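Local coordinates for protein glycoside hydrolase family 43 (Halothermothrix orenii, PDB 4QQS) that hydrolyses glycosidic bonds as an alpha-L-arabinofuranosidase built on a five-bladed beta-propeller, and probably takes part in xylan breakdown, at residues E69-P74 with M85-R90; S123-H128 with W193-F198; V142-E147 with H154-Y159. All blocks are in the same frame, centred on the assembly; numbering follows the deposited sequence.

Interaction 1. Residues E69-P74 with M85-R90; sequences EDFWAP and MTYSAR
The beta hairpin of strands 72-79 and 82-90, part of one blade of the five-bladed propeller, holds its open end together here through the Trp72-Ser88 pair, with Glu69 just beyond it bonded to Arg90. Trp72 and Ser88 form an antiparallel hydrogen-bonded pair, Trp72 N giving to Ser88 O (3.0 Å) and Ser88 N to Trp72 O (3.2 Å). Arg90 N gives a further backbone hydrogen bond to Glu69 O (2.9 Å). Beyond the backbone, the bend of Arg90 at chi3 (-58°) brings its guanidinium side-on to Asp70, so that NE (2.8 Å) and NH2 both hold the single oxygen OD2. That oxygen lies in the guanidinium plane, while the two flat groups stand nearly perpendicular, at 85°. Glu69 runs alongside the same chain and adds a long salt bridge from OE2 to Arg90 NE (3.7 Å). On the face away from Trp72 and Ser88, Ala89 CB sits over the centre of the Phe71 ring, 3.7 Å from its centroid, as a CH-pi contact. Ser88 OG shares one water with Asp70 O and another with Trp72 O. Replacing Arg90 with a methionine would probably leave the Asp70 and Glu69 carboxylates without their shared cation and Asp70 freer to turn. The two acids and Arg90, which also gives NH1 to Gly94 O, make a salt-bridge network in which the arginine probably offsets part of the acidic charge, Asp70 more closely than Glu69.

Interaction 2. Residues S123-H128 with W193-F198; sequences SFIDAH and WNEGPF. With EPE (4-(2-hydroxyethyl)-1-piperazine ethanesulfonic acid), chain C.
Glu195, the predicted proton donor, is the first residue of 193-198 to meet the facing strand: its CB lies 3.4 Å from OD2 of Asp126, the residue predicted to tune and orient that donor. Its CG stands between the backbone N and the carbonyl carbon (chi1 65°), and the extended chain beyond carries the carboxylate to the bound HEPES buffer molecule. OE1 comes to 3.1 Å from C5 of the buffer, and both carboxylate oxygens have weak hydrogen bonds from its N4; OE2 is also bonded to the hydroxyl of Tyr220. At Gly196 the backbone takes a positive phi, which favours glycine, and its N gives a hydrogen bond to Asp126 OD2 (2.9 Å), arriving from above the carboxylate plane. The same OD2 accepts from the buffer hydroxyl O8 at 2.7 Å, so two donors hold the carboxylate. Here strands 124-131 and 191-202 run nearly parallel, 19° apart, without direct backbone pairing between these segments, as neighbouring blades of the GH43 propeller bring their inner strands to the central active site. Pro197 places CG and CD beside Asp126 O, and a water donates to both Asp126 O and Pro197 O to bridge the backbones. Pro197 O also approaches His128 CB. Phe198 closes the row: its CA lies over the centre of the His128 imidazole, 3.7 Å from the centroid, while His128 CE1 comes down over the phenyl face, 3.4 Å from Phe198 CD2. The two rings are inclined at 42°, and His128 ND1 is hydrogen-bonded to Glu75, a ligand of the sodium ion.

Interaction 3. Residues V142-E147 with H154-Y159; sequences VKDCSE and HISQIY
Segments 142-147 and 154-159 run antiparallel, with Lys143 and Gln157 as a hydrogen-bonded pair (Lys143 N to Gln157 O 2.9 Å, Gln157 N to Lys143 O 3.2 Å) and Val142 and Ile158 as the adjoining non-hydrogen-bonded one. Val142 spreads its two methyls, CG1 against Ser156 CB and CG2 against Ile158 CG1 (3.9 Å). Lys143 CB and CD both lie 3.7 Å from Tyr159 CE1 as the extended lysine passes obliquely by the tyrosine, and a water joins Lys143 NZ to Tyr159 OH. That hydroxyl also donates to Gln157 OE1 from above its carbonyl plane. Past the last bridge Ser156 continues the pairing with its side chain: OG, turned beside its own backbone N (chi1 -72°), accepts from Cys145 N at 2.9 Å and gives to a water bound to Asp144 OD1. Asp144 OD2 accepts from Ser146 N, an Asx turn, and also from Ser146 OG, which shapes the chain as it leaves the strand. Cys145 O lies at the edge of the His154 ring, in its plane, 3.1 Å from CD2. The ring of Trp191 stacks on His154, Trp193 of strand 191-202 packs on Cys145 and Ser156, and on the other flank strand 124-131 pairs with Val142 through Ile125.

Along the chain interaction 1 is complete before interaction 2 begins, whereas both segments of interaction 3 fall between the two halves of interaction 2. Interactions 2 and 3 have centres about 8 Å apart and share one sheet, with strands 124-131, 137-143, 153-162 and 191-202 as successive neighbours; 153-162 and 191-202 pair in parallel, so the sheet runs on from one blade to the next. Trp193 NE1 packs on Cys145 SG between them. Interaction 1 lies in a separate four-strand sheet, about 11 Å from interaction 2 between centres, and touches it where Ala73 CB packs on Asp126 OD1. Interactions 1 and 3, centres about 15 Å apart, do not touch. Adjacent blades thus gather distant sequence around the predicted catalytic acids.

Interaction 1. Residues E69-P74 with M85-R90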
loop_
_atom_site.group_PDB
_atom_site.type_symbol
_atom_site.label_atom_id
_atom_site.label_comp_id
_atom_site.label_asym_id
_atom_site.label_seq_id
_atom_site.Cartn_x
_atom_site.Cartn_y
_atom_site.Cartn_z
ATOM N N GLU A 69 13.958 -10.851 -8.333
ATOM C CA GLU A 69 12.686 -10.838 -9.034
ATOM C C GLU A 69 11.630 -10.475 -8.003
ATOM O O GLU A 69 11.940 -10.313 -6.821
ATOM C CB GLU A 69 12.382 -12.212 -9.650
ATOM C CG GLU A 69 12.285 -13.329 -8.619
ATOM C CD GLU A 69 11.922 -14.680 -9.208
ATOM O OE1 GLU A 69 11.401 -14.732 -10.344
ATOM O OE2 GLU A 69 12.142 -15.695 -8.518
ATOM N N ASP A 70 10.388 -10.360 -8.455
ATOM C CA ASP A 70 9.253 -10.133 -7.559
ATOM C C ASP A 70 9.413 -8.844 -6.736
ATOM O O ASP A 70 9.190 -8.817 -5.524
ATOM C CB ASP A 70 9.018 -11.347 -6.651
ATOM C CG ASP A 70 8.603 -12.594 -7.431
ATOM O OD1 ASP A 70 7.799 -12.471 -8.387
ATOM O OD2 ASP A 70 9.069 -13.701 -7.080
ATOM N N PHE A 71 9.761 -7.768 -7.433
ATOM C CA PHE A 71 9.842 -6.433 -6.842
ATOM C C PHE A 71 8.431 -5.881 -6.687
ATOM O O PHE A 71 7.780 -5.570 -7.691
ATOM C CB PHE A 71 10.704 -5.509 -7.722
ATOM C CG PHE A 71 12.176 -5.793 -7.622
ATOM C CD1 PHE A 71 12.766 -6.803 -8.379
ATOM C CD2 PHE A 71 12.987 -5.068 -6.762
ATOM C CE1 PHE A 71 14.111 -7.067 -8.261
ATOM C CE2 PHE A 71 14.333 -5.341 -6.654
ATOM C CZ PHE A 71 14.883 -6.338 -7.402
ATOM N N TRP A 72 7.956 -5.788 -5.441
ATOM C CA TRP A 72 6.571 -5.423 -5.162
ATOM C C TRP A 72 6.433 -4.283 -4.169
ATOM O O TRP A 72 7.208 -4.156 -3.213
ATOM C CB TRP A 72 5.773 -6.605 -4.575
ATOM C CG TRP A 72 5.721 -7.844 -5.393
ATOM C CD1 TRP A 72 5.957 -7.977 -6.731
ATOM C CD2 TRP A 72 5.433 -9.154 -4.899
ATOM N NE1 TRP A 72 5.837 -9.303 -7.098
ATOM C CE2 TRP A 72 5.527 -10.046 -5.985
ATOM C CE3 TRP A 72 5.110 -9.659 -3.642
ATOM C CZ2 TRP A 72 5.304 -11.417 -5.846
ATOM C CZ3 TRP A 72 4.898 -11.020 -3.507
ATOM C CH2 TRP A 72 5.000 -11.883 -4.600
ATOM N N ALA A 73 5.369 -3.516 -4.392
ATOM C CA ALA A 73 4.704 -2.646 -3.410
ATOM C C ALA A 73 5.634 -1.663 -2.702
ATOM O O ALA A 73 5.828 -1.728 -1.484
ATOM C CB ALA A 73 3.890 -3.479 -2.421
ATOM N N PRO A 74 6.170 -0.709 -3.470
ATOM C CA PRO A 74 7.042 0.318 -2.913
ATOM C C PRO A 74 6.240 1.378 -2.172
ATOM O O PRO A 74 5.136 1.725 -2.600
ATOM C CB PRO A 74 7.677 0.926 -4.161
ATOM C CG PRO A 74 6.597 0.834 -5.183
ATOM C CD PRO A 74 5.914 -0.499 -4.903
ATOM N N MET A 85 12.346 4.768 0.889
ATOM C CA MET A 85 11.502 3.809 0.206
ATOM C C MET A 85 11.644 2.439 0.850
ATOM O O MET A 85 12.748 1.942 1.020
ATOM C CB MET A 85 11.892 3.686 -1.263
ATOM C CG MET A 85 11.010 2.707 -2.045
ATOM S SD MET A 85 11.497 2.458 -3.763
ATOM C CE MET A 85 11.026 4.020 -4.498
ATOM N N THR A 86 10.519 1.833 1.199
ATOM C CA THR A 86 10.486 0.418 1.510
ATOM C C THR A 86 9.930 -0.325 0.310
ATOM O O THR A 86 9.154 0.222 -0.476
ATOM C CB THR A 86 9.606 0.115 2.746
ATOM O OG1 THR A 86 8.320 0.721 2.584
ATOM C CG2 THR A 86 10.249 0.625 4.022
ATOM N N TYR A 87 10.330 -1.581 0.176
ATOM C CA TYR A 87 9.833 -2.441 -0.881
ATOM C C TYR A 87 10.191 -3.861 -0.516
ATOM O O TYR A 87 10.955 -4.090 0.426
ATOM C CB TYR A 87 10.433 -2.067 -2.240
ATOM C CG TYR A 87 11.933 -2.249 -2.392
ATOM C CD1 TYR A 87 12.826 -1.258 -2.004
ATOM C CD2 TYR A 87 12.459 -3.399 -2.967
ATOM C CE1 TYR A 87 14.193 -1.396 -2.199
ATOM C CE2 TYR A 87 13.820 -3.549 -3.167
ATOM C CZ TYR A 87 14.683 -2.547 -2.779
ATOM O OH TYR A 87 16.030 -2.727 -3.007
ATOM N N SER A 88 9.705 -4.829 -1.293
ATOM C CA SER A 88 10.165 -6.195 -1.126
ATOM C C SER A 88 10.589 -6.774 -2.465
ATOM O O SER A 88 10.164 -6.317 -3.524
ATOM C CB SER A 88 9.114 -7.072 -0.435
ATOM O OG SER A 88 7.939 -7.198 -1.212
ATOM N N ALA A 89 11.448 -7.777 -2.387
ATOM C CA ALA A 89 11.868 -8.550 -3.546
ATOM C C ALA A 89 12.296 -9.918 -3.053
ATOM O O ALA A 89 12.499 -10.135 -1.856
ATOM C CB ALA A 89 13.020 -7.858 -4.293
ATOM N N ARG A 90 12.467 -10.850 -3.987
ATOM C CA ARG A 90 12.931 -12.186 -3.648
ATOM C C ARG A 90 14.457 -12.211 -3.576
ATOM O O ARG A 90 15.143 -11.771 -4.494
ATOM C CB ARG A 90 12.434 -13.226 -4.667
ATOM C CG ARG A 90 12.524 -14.652 -4.141
ATOM C CD ARG A 90 11.831 -15.657 -5.046
ATOM N NE ARG A 90 10.420 -15.357 -5.263
ATOM C CZ ARG A 90 9.428 -15.669 -4.435
ATOM N NH1 ARG A 90 9.661 -16.288 -3.286
ATOM N NH2 ARG A 90 8.182 -15.330 -4.750
HETATM O O HOH W 1 8.176 -9.127 -3.036
HETATM O O HOH W 2 6.399 -5.165 -0.703
HETATM O O HOH W 3 6.889 -1.143 1.084
#

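Interaction 2. Residues S123-H128 with W193-F198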
loop_
_atom_site.group_PDB
_atom_site.type_symbol
_atom_site.label_atom_id
_atom_site.label_comp_id
_atom_site.label_asym_id
_atom_site.label_seq_id
_atom_site.Cartn_x
_atom_site.Cartn_y
_atom_site.Cartn_z
ATOM N N SER A 123 8.971 -15.191 4.275
ATOM C CA SER A 123 8.604 -14.177 3.302
ATOM C C SER A 123 7.788 -13.047 3.918
ATOM O O SER A 123 6.778 -13.278 4.597
ATOM C CB SER A 123 7.841 -14.808 2.142
ATOM O OG SER A 123 8.735 -15.511 1.281
ATOM N N PHE A 124 8.231 -11.818 3.649
ATOM C CA PHE A 124 7.603 -10.605 4.150
ATOM C C PHE A 124 7.459 -9.620 3.008
ATOM O O PHE A 124 8.379 -9.465 2.202
ATOM C CB PHE A 124 8.447 -9.975 5.273
ATOM C CG PHE A 124 8.659 -10.891 6.424
ATOM C CD1 PHE A 124 7.731 -10.954 7.442
ATOM C CD2 PHE A 124 9.766 -11.720 6.487
ATOM C CE1 PHE A 124 7.909 -11.824 8.503
ATOM C CE2 PHE A 124 9.948 -12.588 7.549
ATOM C CZ PHE A 124 9.028 -12.637 8.556
ATOM N N ILE A 125 6.309 -8.947 2.965
ATOM C CA ILE A 125 6.001 -7.982 1.920
ATOM C C ILE A 125 5.165 -6.831 2.482
ATOM O O ILE A 125 4.774 -6.834 3.653
ATOM C CB ILE A 125 5.223 -8.630 0.733
ATOM C CG1 ILE A 125 3.794 -9.027 1.129
ATOM C CG2 ILE A 125 5.985 -9.830 0.158
ATOM C CD1 ILE A 125 2.921 -9.400 -0.044
ATOM N N ASP A 126 4.898 -5.839 1.640
ATOM C CA ASP A 126 3.905 -4.811 1.933
ATOM C C ASP A 126 4.249 -3.957 3.149
ATOM O O ASP A 126 3.364 -3.507 3.878
ATOM C CB ASP A 126 2.492 -5.390 2.079
ATOM C CG ASP A 126 1.834 -5.735 0.758
ATOM O OD1 ASP A 126 2.417 -5.475 -0.306
ATOM O OD2 ASP A 126 0.709 -6.284 0.795
ATOM N N ALA A 127 5.529 -3.654 3.332
ATOM C CA ALA A 127 5.917 -2.729 4.380
ATOM C C ALA A 127 5.262 -1.359 4.206
ATOM O O ALA A 127 5.119 -0.838 3.096
ATOM C CB ALA A 127 7.415 -2.559 4.418
ATOM N N HIS A 128 4.902 -0.781 5.341
ATOM C CA HIS A 128 4.293 0.530 5.415
ATOM C C HIS A 128 4.823 1.191 6.680
ATOM O O HIS A 128 4.611 0.690 7.769
ATOM C CB HIS A 128 2.775 0.398 5.489
ATOM C CG HIS A 128 2.088 1.686 5.791
ATOM N ND1 HIS A 128 1.985 2.705 4.876
ATOM C CD2 HIS A 128 1.497 2.136 6.927
ATOM C CE1 HIS A 128 1.367 3.732 5.441
ATOM N NE2 HIS A 128 1.053 3.411 6.680
ATOM N N TRP A 193 -5.998 -13.802 2.987
ATOM C CA TRP A 193 -5.143 -12.626 3.017
ATOM C C TRP A 193 -5.694 -11.458 3.810
ATOM O O TRP A 193 -6.844 -11.059 3.623
ATOM C CB TRP A 193 -4.929 -12.076 1.600
ATOM C CG TRP A 193 -4.280 -12.987 0.630
ATOM C CD1 TRP A 193 -2.974 -13.023 0.285
ATOM C CD2 TRP A 193 -4.941 -13.984 -0.178
ATOM N NE1 TRP A 193 -2.779 -13.972 -0.691
ATOM C CE2 TRP A 193 -3.972 -14.584 -0.982
ATOM C CE3 TRP A 193 -6.275 -14.412 -0.290
ATOM C CZ2 TRP A 193 -4.283 -15.609 -1.883
ATOM C CZ3 TRP A 193 -6.586 -15.409 -1.182
ATOM C CH2 TRP A 193 -5.594 -16.003 -1.958
ATOM N N ASN A 194 -4.827 -10.874 4.637
ATOM C CA ASN A 194 -4.911 -9.457 4.987
ATOM C C ASN A 194 -3.566 -8.872 4.565
ATOM O O ASN A 194 -2.511 -9.328 5.038
ATOM C CB ASN A 194 -5.095 -9.198 6.490
ATOM C CG ASN A 194 -6.509 -9.425 7.041
ATOM O OD1 ASN A 194 -6.693 -9.282 8.248
ATOM N ND2 ASN A 194 -7.489 -9.754 6.206
ATOM N N GLU A 195 -3.595 -7.885 3.674
ATOM C CA GLU A 195 -2.349 -7.338 3.158
ATOM C C GLU A 195 -2.520 -5.861 2.840
ATOM O O GLU A 195 -3.565 -5.273 3.078
ATOM C CB GLU A 195 -1.826 -8.163 1.973
ATOM C CG GLU A 195 -2.734 -8.124 0.764
ATOM C CD GLU A 195 -2.285 -9.030 -0.392
ATOM O OE1 GLU A 195 -1.268 -9.742 -0.277
ATOM O OE2 GLU A 195 -2.959 -9.014 -1.444
ATOM N N GLY A 196 -1.461 -5.241 2.352
ATOM C CA GLY A 196 -1.545 -3.840 1.996
ATOM C C GLY A 196 -1.982 -2.864 3.076
ATOM O O GLY A 196 -2.818 -1.993 2.820
ATOM N N PRO A 197 -1.391 -2.929 4.274
ATOM C CA PRO A 197 -1.760 -1.949 5.307
ATOM C C PRO A 197 -1.402 -0.513 4.931
ATOM O O PRO A 197 -0.352 -0.269 4.332
ATOM C CB PRO A 197 -0.938 -2.391 6.523
ATOM C CG PRO A 197 0.241 -3.119 5.934
ATOM C CD PRO A 197 -0.325 -3.841 4.727
ATOM N N PHE A 198 -2.246 0.417 5.353
ATOM C CA PHE A 198 -1.959 1.843 5.263
ATOM C C PHE A 198 -2.653 2.511 6.450
ATOM O O PHE A 198 -3.842 2.316 6.624
ATOM C CB PHE A 198 -2.463 2.449 3.938
ATOM C CG PHE A 198 -1.937 3.841 3.699
ATOM C CD1 PHE A 198 -2.451 4.922 4.382
ATOM C CD2 PHE A 198 -0.857 4.062 2.842
ATOM C CE1 PHE A 198 -1.928 6.195 4.201
ATOM C CE2 PHE A 198 -0.356 5.342 2.658
ATOM C CZ PHE A 198 -0.883 6.384 3.346
HETATM N N1 EPE C . 0.572 -11.412 -4.889
HETATM C C2 EPE C . -0.104 -10.277 -5.545
HETATM C C3 EPE C . -0.967 -9.523 -4.540
HETATM N N4 EPE C . -0.133 -9.030 -3.471
HETATM C C5 EPE C . 0.580 -10.087 -2.786
HETATM C C6 EPE C . 1.408 -10.898 -3.786
HETATM C C7 EPE C . 0.581 -7.798 -3.757
HETATM C C8 EPE C . 0.904 -6.966 -2.523
HETATM O O8 EPE C . -0.175 -6.978 -1.617
HETATM C C9 EPE C . 1.439 -12.051 -5.894
HETATM C C10 EPE C . 1.451 -13.565 -5.705
HETATM S S EPE C . 2.474 -14.426 -6.931
HETATM O O1S EPE C . 3.605 -13.590 -7.323
HETATM O O2S EPE C . 2.984 -15.671 -6.355
HETATM O O3S EPE C . 1.669 -14.761 -8.102
HETATM O O HOH W 4 1.325 -1.905 2.587
#

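Interaction 3. Residues V142-E147 with H154-Y159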
loop_
_atom_site.group_PDB
_atom_site.type_symbol
_atom_site.label_atom_id
_atom_site.label_comp_id
_atom_site.label_asym_id
_atom_site.label_seq_id
_atom_site.Cartn_x
_atom_site.Cartn_y
_atom_site.Cartn_z
ATOM N N VAL A 142 3.540 -7.528 6.164
ATOM C CA VAL A 142 2.826 -8.777 5.982
ATOM C C VAL A 142 3.779 -9.961 6.085
ATOM O O VAL A 142 4.808 -10.008 5.411
ATOM C CB VAL A 142 2.128 -8.807 4.614
ATOM C CG1 VAL A 142 1.515 -10.164 4.333
ATOM C CG2 VAL A 142 1.051 -7.717 4.562
ATOM N N LYS A 143 3.411 -10.913 6.941
ATOM C CA LYS A 143 4.012 -12.246 6.971
ATOM C C LYS A 143 3.222 -13.062 5.958
ATOM O O LYS A 143 2.076 -13.399 6.180
ATOM C CB LYS A 143 3.920 -12.819 8.388
ATOM C CG LYS A 143 4.705 -14.098 8.622
ATOM C CD LYS A 143 4.581 -14.570 10.084
ATOM C CE LYS A 143 5.572 -15.669 10.401
ATOM N NZ LYS A 143 5.367 -16.299 11.711
ATOM N N ASP A 144 3.844 -13.260 4.790
ATOM C CA ASP A 144 3.131 -13.676 3.595
ATOM C C ASP A 144 2.700 -15.140 3.603
ATOM O O ASP A 144 3.444 -16.033 4.018
ATOM C CB ASP A 144 4.014 -13.406 2.378
ATOM C CG ASP A 144 3.301 -13.660 1.064
ATOM O OD1 ASP A 144 2.421 -12.854 0.700
ATOM O OD2 ASP A 144 3.646 -14.664 0.403
ATOM N N CYS A 145 1.488 -15.370 3.103
ATOM C CA CYS A 145 0.893 -16.698 2.978
ATOM C C CYS A 145 1.775 -17.746 2.307
ATOM O O CYS A 145 1.625 -18.924 2.620
ATOM C CB CYS A 145 -0.430 -16.586 2.222
ATOM S SG CYS A 145 -0.282 -15.913 0.574
ATOM N N SER A 146 2.680 -17.343 1.414
ATOM C CA SER A 146 3.520 -18.303 0.711
ATOM C C SER A 146 4.263 -19.209 1.673
ATOM O O SER A 146 4.472 -20.367 1.348
ATOM C CB SER A 146 4.520 -17.586 -0.203
ATOM O OG SER A 146 5.353 -16.697 0.513
ATOM N N GLU A 147 4.667 -18.690 2.829
ATOM C CA GLU A 147 5.441 -19.457 3.795
ATOM C C GLU A 147 4.853 -19.395 5.198
ATOM O O GLU A 147 5.534 -19.686 6.172
ATOM C CB GLU A 147 6.898 -18.978 3.824
ATOM C CG GLU A 147 7.590 -19.024 2.485
ATOM C CD GLU A 147 9.084 -18.843 2.611
ATOM O OE1 GLU A 147 9.611 -17.763 2.303
ATOM O OE2 GLU A 147 9.762 -19.798 3.026
ATOM N N HIS A 154 -2.928 -21.329 4.402
ATOM C CA HIS A 154 -1.870 -20.412 3.975
ATOM C C HIS A 154 -2.415 -19.015 4.172
ATOM O O HIS A 154 -3.385 -18.634 3.511
ATOM C CB HIS A 154 -1.530 -20.607 2.499
ATOM C CG HIS A 154 -0.602 -21.750 2.226
ATOM N ND1 HIS A 154 -1.036 -23.050 2.114
ATOM C CD2 HIS A 154 0.737 -21.790 2.019
ATOM C CE1 HIS A 154 -0.013 -23.845 1.849
ATOM N NE2 HIS A 154 1.076 -23.104 1.782
ATOM N N ILE A 155 -1.823 -18.251 5.085
ATOM C CA ILE A 155 -2.463 -17.041 5.578
ATOM C C ILE A 155 -1.488 -15.879 5.650
ATOM O O ILE A 155 -0.399 -16.003 6.220
ATOM C CB ILE A 155 -3.143 -17.318 6.956
ATOM C CG1 ILE A 155 -3.967 -16.127 7.431
ATOM C CG2 ILE A 155 -2.146 -17.779 8.001
ATOM C CD1 ILE A 155 -4.963 -16.497 8.533
ATOM N N SER A 156 -1.879 -14.759 5.045
ATOM C CA SER A 156 -1.141 -13.513 5.180
ATOM C C SER A 156 -1.666 -12.729 6.368
ATOM O O SER A 156 -2.862 -12.436 6.447
ATOM C CB SER A 156 -1.226 -12.673 3.908
ATOM O OG SER A 156 -0.446 -13.253 2.876
ATOM N N GLN A 157 -0.769 -12.431 7.303
ATOM C CA GLN A 157 -1.066 -11.683 8.524
ATOM C C GLN A 157 -0.314 -10.359 8.516
ATOM O O GLN A 157 0.807 -10.297 8.006
ATOM C CB GLN A 157 -0.580 -12.462 9.747
ATOM C CG GLN A 157 -1.103 -13.869 9.905
ATOM C CD GLN A 157 -0.403 -14.544 11.067
ATOM O OE1 GLN A 157 0.817 -14.690 11.052
ATOM N NE2 GLN A 157 -1.153 -14.894 12.105
ATOM N N ILE A 158 -0.914 -9.321 9.100
ATOM C CA ILE A 158 -0.234 -8.044 9.263
ATOM C C ILE A 158 0.293 -7.904 10.680
ATOM O O ILE A 158 -0.474 -8.039 11.633
ATOM C CB ILE A 158 -1.163 -6.873 8.902
ATOM C CG1 ILE A 158 -1.519 -6.926 7.414
ATOM C CG2 ILE A 158 -0.520 -5.527 9.248
ATOM C CD1 ILE A 158 -2.711 -6.060 7.019
ATOM N N TYR A 159 1.597 -7.654 10.777
ATOM C CA TYR A 159 2.296 -7.390 12.018
ATOM C C TYR A 159 2.707 -5.927 12.071
ATOM O O TYR A 159 2.791 -5.247 11.053
ATOM C CB TYR A 159 3.544 -8.286 12.128
ATOM C CG TYR A 159 3.219 -9.722 12.422
ATOM C CD1 TYR A 159 2.846 -10.594 11.403
ATOM C CD2 TYR A 159 3.259 -10.214 13.718
ATOM C CE1 TYR A 159 2.514 -11.902 11.652
ATOM C CE2 TYR A 159 2.928 -11.538 13.983
ATOM C CZ TYR A 159 2.557 -12.370 12.947
ATOM O OH TYR A 159 2.229 -13.677 13.220
HETATM O O HOH W 5 4.414 -15.198 14.132
HETATM O O HOH W 6 0.255 -11.258 1.356
#